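Local atomic coordinates of FAD:protein FMN transferase (Pseudomonas stutzeri ATCC 14405 = CCUG 16156, PDB entry 5MGY), a protein that probably transfers the FMN moiety of FAD, with magnesium as cofactor, to threonine residues of target proteins, and matures NosR, which is required for nitrous oxide reduction. Residues A[40-45]-A[165-170]; A[50-55]-A[77-82]; A[199-204]-A[217-222]. All blocks are in the same frame, centred on the assembly; numbering follows the deposited sequence.

Overall arrangement
Each contact has three buried residues; contact 3 adds an exposed charged face (Arg200, Glu218), while contact 1's ion pair is only partly exposed. Contacts 1 and 2 both use helix 35-53: its middle packs on helix 159-173, its C-terminal end on the start of helix 78-93. Contact 2 nests inside the chain loop closed by contact 1, and Leu166 CD1 touches Met79 CE at 4.1 Å. Contact 3 follows in the chain, on the opposite side of the chain's centre from contact 2, and joins the strands of a hairpin. Backbone hydrogen bonds chiefly hold it, whereas contact 1 combines aliphatic packing with a two-pronged salt bridge and contact 2 is packing without hydrogen bonds between its segments.

Contact 1: residues A[40-45]-A[165-170]; sequences GEVEAI and DLVIDR. Unlike the reference sequence in segment 40-45: Gly40 (reference Ser), Ile45 (reference Leu).
Val42 and Val167 meet at the apolar centre, methyl against methyl, with CG2 of Val42 3.6 Å from CG1 of Val167. The two helical segments run roughly antiparallel (143°), their axes 10.0 Å apart. At this pair the backbones are close, Val42 CA to Val167 CA 6.1 Å, which suits short beta-branched side chains. Beneath, both valines rest on the large antiparallel sheet, Val42 against Tyr22 and Val24, Val167 against Val181 and Ile183.

Ile45 is the step outward: CD1 reaches Val167 CG2 at 3.8 Å, while CG2, anti to the backbone N, lies 4.0 Å from Leu166 CB. Arg170 spans the apolar and the polar parts. Its CG lies 4.0 Å from Ile45 CD1, and bends at chi2 and chi3 carry the guanidinium round to Glu41. The grip is side-on and bidentate, both bonds well short of straight: NE to OE1 of Glu41 at 2.6 Å, NH2 to OE2 at 2.7 Å. The planes are 23° apart, but each nitrogen comes from above the carboxylate plane, nearly 50° out of it.

The buried valines and Ile45 need no polar partner; the two charges at the partly exposed edge meet in two bonds, which probably offsets much of their charge and limits how the guanidinium can turn.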
loop_
_atom_site.group_PDB
_atom_site.type_symbol
_atom_site.label_atom_id
_atom_site.label_comp_id
_atom_site.label_asym_id
_atom_site.label_seq_id
_atom_site.Cartn_x
_atom_site.Cartn_y
_atom_site.Cartn_z
ATOM N N GLY A 40 14.025 15.422 9.345
ATOM C CA GLY A 40 15.212 14.781 8.816
ATOM C C GLY A 40 15.253 13.263 8.986
ATOM O O GLY A 40 15.762 12.588 8.095
ATOM N N GLU A 41 14.759 12.719 10.103
ATOM C CA GLU A 41 14.632 11.248 10.243
ATOM C C GLU A 41 13.656 10.623 9.188
ATOM O O GLU A 41 13.923 9.571 8.611
ATOM C CB GLU A 41 14.201 10.882 11.671
ATOM C CG GLU A 41 15.294 11.071 12.732
ATOM C CD GLU A 41 16.148 9.829 12.977
ATOM O OE1 GLU A 41 15.803 8.708 12.522
ATOM O OE2 GLU A 41 17.150 9.957 13.696
ATOM N N VAL A 42 12.571 11.352 8.925
ATOM C CA VAL A 42 11.608 10.906 7.941
ATOM C C VAL A 42 12.169 11.007 6.539
ATOM O O VAL A 42 11.816 10.211 5.672
ATOM C CB VAL A 42 10.249 11.663 7.997
ATOM C CG1 VAL A 42 9.360 11.317 6.800
ATOM C CG2 VAL A 42 9.481 11.306 9.257
ATOM N N GLU A 43 13.002 12.000 6.293
ATOM C CA GLU A 43 13.522 12.175 4.954
ATOM C C GLU A 43 14.582 11.148 4.661
ATOM O O GLU A 43 14.703 10.697 3.542
ATOM C CB GLU A 43 14.062 13.565 4.783
ATOM C CG GLU A 43 13.885 14.087 3.359
ATOM C CD GLU A 43 12.535 14.737 3.140
ATOM O OE1 GLU A 43 11.882 14.427 2.144
ATOM O OE2 GLU A 43 12.139 15.587 3.964
ATOM N N ALA A 44 15.324 10.783 5.682
ATOM C CA ALA A 44 16.356 9.791 5.570
ATOM C C ALA A 44 15.751 8.475 5.186
ATOM O O ALA A 44 16.240 7.820 4.312
ATOM C CB ALA A 44 17.089 9.624 6.899
ATOM N N ILE A 45 14.656 8.140 5.828
ATOM C CA ILE A 45 14.014 6.872 5.636
ATOM C C ILE A 45 13.504 6.773 4.231
ATOM O O ILE A 45 13.602 5.730 3.623
ATOM C CB ILE A 45 12.843 6.749 6.598
ATOM C CG1 ILE A 45 13.401 6.792 8.017
ATOM C CG2 ILE A 45 12.023 5.471 6.353
ATOM C CD1 ILE A 45 12.331 6.849 9.083
ATOM N N ASP A 165 5.310 2.380 8.720
ATOM C CA ASP A 165 5.681 1.545 9.848
ATOM C C ASP A 165 7.103 1.921 10.252
ATOM O O ASP A 165 7.330 2.133 11.446
ATOM C CB ASP A 165 5.548 0.038 9.585
ATOM C CG ASP A 165 4.098 -0.465 9.528
ATOM O OD1 ASP A 165 3.183 0.147 10.143
ATOM O OD2 ASP A 165 3.846 -1.537 8.884
ATOM N N LEU A 166 8.016 2.072 9.286
ATOM C CA LEU A 166 9.389 2.475 9.613
ATOM C C LEU A 166 9.471 3.834 10.308
ATOM O O LEU A 166 10.185 3.976 11.294
ATOM C CB LEU A 166 10.334 2.436 8.397
ATOM C CG LEU A 166 10.646 1.034 7.820
ATOM C CD1 LEU A 166 11.377 1.208 6.469
ATOM C CD2 LEU A 166 11.362 0.085 8.810
ATOM N N VAL A 167 8.739 4.814 9.815
ATOM C CA VAL A 167 8.721 6.105 10.454
ATOM C C VAL A 167 8.218 5.975 11.888
ATOM O O VAL A 167 8.793 6.527 12.780
ATOM C CB VAL A 167 7.894 7.124 9.659
ATOM C CG1 VAL A 167 7.651 8.395 10.476
ATOM C CG2 VAL A 167 8.631 7.453 8.372
ATOM N N ILE A 168 7.174 5.204 12.110
ATOM C CA ILE A 168 6.691 4.975 13.474
ATOM C C ILE A 168 7.711 4.257 14.390
ATOM O O ILE A 168 7.812 4.569 15.555
ATOM C CB ILE A 168 5.327 4.269 13.456
ATOM C CG1 ILE A 168 4.272 5.248 12.949
ATOM C CG2 ILE A 168 4.920 3.771 14.842
ATOM C CD1 ILE A 168 2.903 4.622 12.679
ATOM N N ASP A 169 8.460 3.296 13.907
ATOM C CA ASP A 169 9.460 2.681 14.777
ATOM C C ASP A 169 10.434 3.760 15.278
ATOM O O ASP A 169 10.851 3.732 16.437
ATOM C CB ASP A 169 10.204 1.534 14.073
ATOM C CG ASP A 169 9.282 0.327 13.758
ATOM O OD1 ASP A 169 8.185 0.187 14.351
ATOM O OD2 ASP A 169 9.637 -0.505 12.885
ATOM N N ARG A 170 10.753 4.713 14.402
ATOM C CA ARG A 170 11.700 5.775 14.714
ATOM C C ARG A 170 11.215 6.825 15.639
ATOM O O ARG A 170 12.009 7.329 16.416
ATOM C CB ARG A 170 12.181 6.506 13.475
ATOM C CG ARG A 170 13.313 5.772 12.781
ATOM C CD ARG A 170 14.536 5.511 13.661
ATOM N NE ARG A 170 15.204 6.734 14.134
ATOM C CZ ARG A 170 16.148 6.754 15.087
ATOM N NH1 ARG A 170 16.494 5.614 15.697
ATOM N NH2 ARG A 170 16.727 7.908 15.454
#

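Contact 2: residues A[50-55]-A[77-82]; sequences DKQLST and PDMVRE
The last turn of helix 35-53 meets the first turn of helix 78-93, with Leu53 and Val80 nearest, CA to CA 6.9 Å. Ser54 is the first residue to leave helical angles, while Pro77 occupies the N-cap of the second helix, where a residue without an N-H costs no helical bond.

Gln52 carries most of the contact. Its extended chain runs past Pro77 in the opposite direction and sets OE1 between Pro77 CB and Met79 CB, 3.1 Å from each. It crosses the chain of Met79 at about a right angle, leaving Gln52 NE2 3.6 Å from Met79 SD. This is packing without a hydrogen bond between the segments; the flexible methionine can follow the flat amide. Deeper in, Leu53 CD2 touches Val80 CG2 at 3.6 Å as the two pass in opposite directions. On the outer side, Arg81 NH2 forms a salt bridge with Asp78 OD1 at 2.9 Å, meeting the anti lone pair of that oxygen.

Met79 also reaches Gln48 and Leu49, about one turn before Gln52 on helix 35-53, and Tyr162 and Leu166 of helix 159-173, so three helices meet around it. Asp61 of helix 61-67 borders Gln52 and Pro77, and Leu53 packs on Phe155, in a loop.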
loop_
_atom_site.group_PDB
_atom_site.type_symbol
_atom_site.label_atom_id
_atom_site.label_comp_id
_atom_site.label_asym_id
_atom_site.label_seq_id
_atom_site.Cartn_x
_atom_site.Cartn_y
_atom_site.Cartn_z
ATOM N N ASP A 50 13.740 4.862 -1.547
ATOM C CA ASP A 50 13.858 5.188 -2.944
ATOM C C ASP A 50 15.110 4.522 -3.560
ATOM O O ASP A 50 15.089 4.038 -4.658
ATOM C CB ASP A 50 13.955 6.673 -3.055
ATOM C CG ASP A 50 13.450 7.209 -4.382
ATOM O OD1 ASP A 50 12.668 8.077 -4.413
ATOM O OD2 ASP A 50 13.820 6.913 -5.476
ATOM N N LYS A 51 16.195 4.499 -2.830
ATOM C CA LYS A 51 17.444 3.970 -3.341
ATOM C C LYS A 51 17.355 2.463 -3.453
ATOM O O LYS A 51 17.889 1.936 -4.382
ATOM C CB LYS A 51 18.619 4.381 -2.412
ATOM C CG LYS A 51 19.974 4.341 -3.056
ATOM C CD LYS A 51 20.651 2.993 -2.935
ATOM C CE LYS A 51 21.791 2.900 -3.945
ATOM N NZ LYS A 51 22.136 1.482 -4.234
ATOM N N GLN A 52 16.738 1.799 -2.472
ATOM C CA GLN A 52 16.651 0.338 -2.422
ATOM C C GLN A 52 15.523 -0.174 -3.370
ATOM O O GLN A 52 15.758 -1.085 -4.151
ATOM C CB GLN A 52 16.493 -0.195 -0.953
ATOM C CG GLN A 52 17.662 0.100 -0.000
ATOM C CD GLN A 52 17.622 -0.682 1.316
ATOM O OE1 GLN A 52 17.372 -1.862 1.351
ATOM N NE2 GLN A 52 17.901 -0.029 2.392
ATOM N N LEU A 53 14.351 0.460 -3.378
ATOM C CA LEU A 53 13.116 -0.182 -3.929
ATOM C C LEU A 53 12.470 0.459 -5.141
ATOM O O LEU A 53 11.668 -0.179 -5.742
ATOM C CB LEU A 53 12.019 -0.227 -2.884
ATOM C CG LEU A 53 12.312 -0.696 -1.469
ATOM C CD1 LEU A 53 11.103 -0.455 -0.599
ATOM C CD2 LEU A 53 12.658 -2.156 -1.484
ATOM N N SER A 54 12.748 1.713 -5.471
ATOM C CA SER A 54 12.139 2.328 -6.654
ATOM C C SER A 54 12.643 1.780 -7.979
ATOM O O SER A 54 13.814 1.802 -8.276
ATOM C CB SER A 54 12.406 3.801 -6.698
ATOM O OG SER A 54 11.747 4.349 -7.804
ATOM N N THR A 55 11.700 1.329 -8.773
ATOM C CA THR A 55 11.885 1.038 -10.175
ATOM C C THR A 55 11.962 2.282 -11.064
ATOM O O THR A 55 12.209 2.139 -12.226
ATOM C CB THR A 55 10.756 0.089 -10.732
ATOM O OG1 THR A 55 9.468 0.616 -10.449
ATOM C CG2 THR A 55 10.818 -1.260 -10.092
ATOM N N PRO A 77 19.877 -5.861 -0.133
ATOM C CA PRO A 77 19.779 -5.345 1.218
ATOM C C PRO A 77 18.585 -5.869 2.059
ATOM O O PRO A 77 17.681 -6.553 1.546
ATOM C CB PRO A 77 19.695 -3.844 1.001
ATOM C CG PRO A 77 19.600 -3.583 -0.447
ATOM C CD PRO A 77 19.492 -4.879 -1.152
ATOM N N ASP A 78 18.623 -5.555 3.356
ATOM C CA ASP A 78 17.603 -5.985 4.336
ATOM C C ASP A 78 16.164 -5.661 3.946
ATOM O O ASP A 78 15.332 -6.559 3.953
ATOM C CB ASP A 78 17.944 -5.382 5.718
ATOM C CG ASP A 78 19.158 -6.094 6.409
ATOM O OD1 ASP A 78 19.651 -7.184 5.960
ATOM O OD2 ASP A 78 19.605 -5.542 7.439
ATOM N N MET A 79 15.909 -4.393 3.593
ATOM C CA MET A 79 14.587 -3.941 3.181
ATOM C C MET A 79 13.978 -4.826 2.137
ATOM O O MET A 79 12.787 -5.158 2.239
ATOM C CB MET A 79 14.593 -2.562 2.558
ATOM C CG MET A 79 14.455 -1.467 3.553
ATOM S SD MET A 79 14.344 0.096 2.667
ATOM C CE MET A 79 14.721 1.189 4.082
ATOM N N VAL A 80 14.754 -5.125 1.089
ATOM C CA VAL A 80 14.210 -5.785 -0.085
ATOM C C VAL A 80 13.795 -7.186 0.329
ATOM O O VAL A 80 12.736 -7.664 -0.074
ATOM C CB VAL A 80 15.213 -5.819 -1.224
ATOM C CG1 VAL A 80 14.720 -6.730 -2.338
ATOM C CG2 VAL A 80 15.448 -4.443 -1.751
ATOM N N ARG A 81 14.619 -7.809 1.158
ATOM C CA ARG A 81 14.358 -9.148 1.652
ATOM C C ARG A 81 13.266 -9.159 2.681
ATOM O O ARG A 81 12.466 -10.070 2.682
ATOM C CB ARG A 81 15.631 -9.816 2.182
ATOM C CG ARG A 81 16.414 -10.409 1.029
ATOM C CD ARG A 81 17.803 -10.958 1.344
ATOM N NE ARG A 81 18.714 -9.939 1.887
ATOM C CZ ARG A 81 18.909 -9.707 3.191
ATOM N NH1 ARG A 81 18.240 -10.419 4.125
ATOM N NH2 ARG A 81 19.763 -8.747 3.565
ATOM N N GLU A 82 13.209 -8.152 3.549
ATOM C CA GLU A 82 12.074 -8.023 4.439
ATOM C C GLU A 82 10.756 -7.949 3.592
ATOM O O GLU A 82 9.802 -8.661 3.850
ATOM C CB GLU A 82 12.232 -6.798 5.391
ATOM C CG GLU A 82 11.344 -6.861 6.656
ATOM C CD GLU A 82 11.197 -5.549 7.427
ATOM O OE1 GLU A 82 10.181 -5.374 8.192
ATOM O OE2 GLU A 82 12.113 -4.710 7.275
#

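Contact 3: residues A[199-204]-A[217-222]; sequences WRIAIE and VELDGM
The beta hairpin of strands 199-205 and 213-219 is a small antiparallel sheet, joined here at its end remote from the turn. Ile201 and Val217 are a hydrogen-bonded pair: Ile201 N donates to Val217 O at 3.0 Å, and Val217 N returns a bond to Ile201 O, also 3.0 Å. Leu219 N bonds to Trp199 O at 2.9 Å.

Arg200 and Glu218, the non-hydrogen-bonded pair, turn to the exposed face, as charged residues suit. Their side chains lie side by side, and Arg200 NH2 forms a salt bridge with Glu218 OE2 at 2.8 Å. Its hydrogen bond is weak, bent to 126° at the hydrogen, with the guanidinium and carboxylate planes 78° apart.

The other face is apolar, bearing Ile201, Val217 and Leu219, with Trp199 at its end. CG2 of Ile201, placed between backbone N and carbonyl carbon by a chi1 of -165°, lies 3.5 Å from Val217 CG2 and 3.8 Å from Leu219 CD1. The beta-branched Ile201 and Val217 suit an extended backbone; Leu219 adds a longer branch.

Ile201 and Leu219 pack on Leu187 of strand 186-190, and Val217 on Phe318 of helix 312-318. Trp199 touches Ala189, its NE1 bonded to Ser178 OG, just before strand 179-183.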
loop_
_atom_site.group_PDB
_atom_site.type_symbol
_atom_site.label_atom_id
_atom_site.label_comp_id
_atom_site.label_asym_id
_atom_site.label_seq_id
_atom_site.Cartn_x
_atom_site.Cartn_y
_atom_site.Cartn_z
ATOM N N TRP A 199 -7.125 10.498 17.530
ATOM C CA TRP A 199 -6.850 10.667 16.122
ATOM C C TRP A 199 -7.997 10.028 15.283
ATOM O O TRP A 199 -8.422 8.896 15.497
ATOM C CB TRP A 199 -5.517 10.013 15.785
ATOM C CG TRP A 199 -4.329 10.567 16.548
ATOM C CD1 TRP A 199 -3.657 9.938 17.559
ATOM C CD2 TRP A 199 -3.649 11.804 16.310
ATOM N NE1 TRP A 199 -2.627 10.713 17.981
ATOM C CE2 TRP A 199 -2.582 11.858 17.225
ATOM C CE3 TRP A 199 -3.800 12.830 15.373
ATOM C CZ2 TRP A 199 -1.690 12.935 17.278
ATOM C CZ3 TRP A 199 -2.927 13.900 15.419
ATOM C CH2 TRP A 199 -1.889 13.955 16.390
ATOM N N ARG A 200 -8.482 10.773 14.310
ATOM C CA ARG A 200 -9.568 10.315 13.491
ATOM C C ARG A 200 -9.280 10.425 12.017
ATOM O O ARG A 200 -8.658 11.410 11.550
ATOM C CB ARG A 200 -10.761 11.197 13.774
ATOM C CG ARG A 200 -11.147 11.317 15.242
ATOM C CD ARG A 200 -12.431 12.110 15.329
ATOM N NE ARG A 200 -13.343 11.433 16.233
ATOM C CZ ARG A 200 -13.727 11.914 17.404
ATOM N NH1 ARG A 200 -13.275 13.100 17.844
ATOM N NH2 ARG A 200 -14.542 11.192 18.159
ATOM N N ILE A 201 -9.738 9.432 11.274
ATOM C CA ILE A 201 -9.697 9.516 9.834
ATOM C C ILE A 201 -11.168 9.408 9.350
ATOM O O ILE A 201 -12.079 8.919 10.062
ATOM C CB ILE A 201 -8.689 8.467 9.240
ATOM C CG1 ILE A 201 -8.300 8.731 7.764
ATOM C CG2 ILE A 201 -9.245 7.054 9.315
ATOM C CD1 ILE A 201 -7.704 10.095 7.406
ATOM N N ALA A 202 -11.381 9.914 8.134
ATOM C CA ALA A 202 -12.635 9.742 7.383
ATOM C C ALA A 202 -12.461 8.769 6.207
ATOM O O ALA A 202 -11.553 8.945 5.382
ATOM C CB ALA A 202 -13.079 11.094 6.842
ATOM N N ILE A 203 -13.331 7.765 6.112
ATOM C CA ILE A 203 -13.410 6.971 4.915
ATOM C C ILE A 203 -14.570 7.528 4.096
ATOM O O ILE A 203 -15.661 7.765 4.666
ATOM C CB ILE A 203 -13.630 5.509 5.261
ATOM C CG1 ILE A 203 -12.457 5.017 6.102
ATOM C CG2 ILE A 203 -13.734 4.683 3.980
ATOM C CD1 ILE A 203 -12.699 3.793 6.947
ATOM N N GLU A 204 -14.335 7.728 2.788
ATOM C CA GLU A 204 -15.410 8.140 1.879
ATOM C C GLU A 204 -16.438 7.006 1.660
ATOM O O GLU A 204 -16.079 5.812 1.518
ATOM C CB GLU A 204 -14.861 8.603 0.523
ATOM C CG GLU A 204 -14.114 9.923 0.521
ATOM C CD GLU A 204 -14.979 11.083 0.985
ATOM O OE1 GLU A 204 -15.937 11.501 0.282
ATOM O OE2 GLU A 204 -14.699 11.568 2.069
ATOM N N VAL A 217 -13.631 7.130 11.932
ATOM C CA VAL A 217 -13.083 6.145 12.840
ATOM C C VAL A 217 -11.931 6.728 13.647
ATOM O O VAL A 217 -11.221 7.622 13.223
ATOM C CB VAL A 217 -12.618 4.843 12.112
ATOM C CG1 VAL A 217 -13.799 4.225 11.363
ATOM C CG2 VAL A 217 -11.425 5.076 11.183
ATOM N N GLU A 218 -11.748 6.144 14.811
ATOM C CA GLU A 218 -10.745 6.519 15.739
ATOM C C GLU A 218 -9.581 5.530 15.589
ATOM O O GLU A 218 -9.779 4.345 15.715
ATOM C CB GLU A 218 -11.375 6.548 17.143
ATOM C CG GLU A 218 -12.553 7.548 17.171
ATOM C CD GLU A 218 -13.241 7.692 18.520
ATOM O OE1 GLU A 218 -12.748 7.048 19.514
ATOM O OE2 GLU A 218 -14.252 8.464 18.543
ATOM N N LEU A 219 -8.378 6.006 15.257
ATOM C CA LEU A 219 -7.229 5.125 15.103
ATOM C C LEU A 219 -6.364 5.207 16.326
ATOM O O LEU A 219 -5.916 6.294 16.705
ATOM C CB LEU A 219 -6.407 5.522 13.890
ATOM C CG LEU A 219 -7.093 5.410 12.524
ATOM C CD1 LEU A 219 -6.255 6.016 11.425
ATOM C CD2 LEU A 219 -7.357 3.977 12.167
ATOM N N ASP A 220 -6.141 4.073 16.969
ATOM C CA ASP A 220 -5.246 4.010 18.138
ATOM C C ASP A 220 -4.494 2.688 18.022
ATOM O O ASP A 220 -4.915 1.674 18.526
ATOM C CB ASP A 220 -6.020 4.127 19.484
ATOM C CG ASP A 220 -5.081 4.252 20.762
ATOM O OD1 ASP A 220 -5.603 4.317 21.908
ATOM O OD2 ASP A 220 -3.838 4.286 20.657
ATOM N N GLY A 221 -3.370 2.726 17.329
ATOM C CA GLY A 221 -2.535 1.556 17.118
ATOM C C GLY A 221 -2.887 0.824 15.852
ATOM O O GLY A 221 -2.553 -0.332 15.711
ATOM N N MET A 222 -3.484 1.520 14.889
ATOM C CA MET A 222 -3.983 0.881 13.673
ATOM C C MET A 222 -3.632 1.706 12.438
ATOM O O MET A 222 -3.800 2.922 12.446
ATOM C CB MET A 222 -5.527 0.759 13.789
ATOM C CG MET A 222 -6.037 -0.185 14.870
ATOM S SD MET A 222 -5.714 -1.843 14.310
ATOM C CE MET A 222 -6.966 -2.802 15.162
#